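PDB 3X17: endoglucanase from Uncultured bacterium, which probably hydrolyses internal beta-1,4-glucosidic bonds of cellulose as a glycoside hydrolase family 9 endoglucanase with an N-terminal Ig-like domain. Local coordinates for residues 355-358 / 359-362. Sequence-based numbering, arbitrary orientation.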
loop_
_atom_site.group_PDB
_atom_site.type_symbol
_atom_site.label_atom_id
_atom_site.label_comp_id
_atom_site.label_asym_id
_atom_site.label_seq_id
_atom_site.Cartn_x
_atom_site.Cartn_y
_atom_site.Cartn_z
ATOM N N GLU A 355 -7.929 10.494 -29.551
ATOM C CA GLU A 355 -7.278 11.631 -28.898
ATOM C C GLU A 355 -6.376 11.183 -27.753
ATOM O O GLU A 355 -5.290 11.738 -27.579
ATOM C CB GLU A 355 -8.283 12.686 -28.427
ATOM C CG GLU A 355 -9.230 12.246 -27.288
ATOM C CD GLU A 355 -10.207 13.347 -26.898
ATOM O OE1 GLU A 355 -9.779 14.510 -26.781
ATOM O OE2 GLU A 355 -11.409 13.065 -26.740
ATOM N N TYR A 356 -6.813 10.170 -26.997
ATOM C CA TYR A 356 -6.034 9.637 -25.884
ATOM C C TYR A 356 -4.846 8.779 -26.351
ATOM O O TYR A 356 -3.731 8.928 -25.852
ATOM C CB TYR A 356 -6.930 8.870 -24.888
ATOM C CG TYR A 356 -8.135 9.669 -24.451
ATOM C CD1 TYR A 356 -7.977 10.919 -23.859
ATOM C CD2 TYR A 356 -9.413 9.273 -24.798
ATOM C CE1 TYR A 356 -9.061 11.686 -23.510
ATOM C CE2 TYR A 356 -10.517 10.064 -24.478
ATOM C CZ TYR A 356 -10.327 11.259 -23.838
ATOM O OH TYR A 356 -11.399 12.038 -23.507
ATOM N N HIS A 357 -5.067 7.914 -27.342
ATOM C CA HIS A 357 -3.958 7.088 -27.868
ATOM C C HIS A 357 -2.884 7.918 -28.588
ATOM O O HIS A 357 -1.696 7.618 -28.489
ATOM C CB HIS A 357 -4.455 5.936 -28.753
ATOM C CG HIS A 357 -3.379 4.960 -29.105
ATOM N ND1 HIS A 357 -3.154 3.812 -28.375
ATOM C CD2 HIS A 357 -2.363 5.042 -29.998
ATOM C CE1 HIS A 357 -2.062 3.217 -28.816
ATOM N NE2 HIS A 357 -1.567 3.938 -29.806
ATOM N N ASP A 358 -3.305 8.986 -29.262
ATOM C CA ASP A 358 -2.372 9.954 -29.846
ATOM C C ASP A 358 -1.367 10.446 -28.813
ATOM O O ASP A 358 -0.159 10.520 -29.089
ATOM C CB ASP A 358 -3.111 11.158 -30.462
ATOM C CG ASP A 358 -3.819 10.816 -31.782
ATOM O OD1 ASP A 358 -3.579 9.731 -32.339
ATOM O OD2 ASP A 358 -4.682 11.606 -32.233
ATOM N N TYR A 359 -1.850 10.790 -27.618
ATOM C CA TYR A 359 -0.936 11.284 -26.600
ATOM C C TYR A 359 0.080 10.200 -26.284
ATOM O O TYR A 359 1.290 10.450 -26.227
ATOM C CB TYR A 359 -1.674 11.731 -25.330
ATOM C CG TYR A 359 -0.750 12.321 -24.275
ATOM C CD1 TYR A 359 -0.138 11.508 -23.348
ATOM C CD2 TYR A 359 -0.453 13.685 -24.251
ATOM C CE1 TYR A 359 0.704 12.001 -22.397
ATOM C CE2 TYR A 359 0.433 14.189 -23.318
ATOM C CZ TYR A 359 0.980 13.333 -22.374
ATOM O OH TYR A 359 1.837 13.789 -21.406
ATOM N N ILE A 360 -0.407 8.970 -26.147
ATOM C CA ILE A 360 0.474 7.846 -25.832
ATOM C C ILE A 360 1.543 7.657 -26.924
ATOM O O ILE A 360 2.731 7.579 -26.618
ATOM C CB ILE A 360 -0.302 6.553 -25.596
ATOM C CG1 ILE A 360 -1.336 6.746 -24.466
ATOM C CG2 ILE A 360 0.655 5.428 -25.251
ATOM C CD1 ILE A 360 -2.413 5.621 -24.395
ATOM N N ALA A 361 1.115 7.663 -28.184
ATOM C CA ALA A 361 2.030 7.436 -29.319
ATOM C C ALA A 361 3.076 8.545 -29.438
ATOM O O ALA A 361 4.249 8.274 -29.671
ATOM C CB ALA A 361 1.237 7.279 -30.647
ATOM N N ARG A 362 2.653 9.784 -29.212
ATOM C CA ARG A 362 3.561 10.934 -29.152
ATOM C C ARG A 362 4.638 10.733 -28.085
ATOM O O ARG A 362 5.850 10.891 -28.360
ATOM C CB ARG A 362 2.771 12.221 -28.893
ATOM C CG ARG A 362 3.582 13.516 -28.980
ATOM C CD ARG A 362 2.728 14.772 -28.621
ATOM N NE ARG A 362 1.285 14.519 -28.704
ATOM C CZ ARG A 362 0.369 15.015 -27.862
ATOM N NH1 ARG A 362 0.732 15.823 -26.865
ATOM N NH2 ARG A 362 -0.919 14.705 -28.018
#
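I360 lies along the backbone of Y356 and H357 one turn earlier in helix 354-366, a helix of the glycoside hydrolase family 9 region, whose fold is an (alpha/alpha)6 barrel. Its CG1 sits 3.5 Å from Y356 O, and its CB is 3.4 Å from H357 O. With CG1 anti to the carbonyl carbon (chi1 -57°), the ethyl branch runs back toward the first turn, where CD1 comes 4.1 Å from H357 CA. Cut back to an alanine, I360 would lose CG1 and CD1, which would probably leave a gap beside the Y356 carbonyl and the H357 backbone. The turn is closed by i-to-i+4 bonds of uneven quality: A361 N reaches H357 O at 2.8 Å, nearly in line with the carbonyl, whereas I360 N to Y356 O is weak at 3.3 Å. On the exposed side D358 and R362 have opposite charges but do not pair, D358 OD2 standing 6.4 Å from R362 NH2. Their link is through the main chain, R362 N donating to D358 O at 2.9 Å with an N-H...O angle of 168°. Farther out, H357 meets W348 of helix 337-351 edge-to-face, and Y356 packs on L347, W348 and T351 of the same helix. Y356 and Y359 both meet W308 of helix 294-312 edge-to-face, while E355 CG rests over the centre of one face of the Y356 ring, 3.6 Å above its plane.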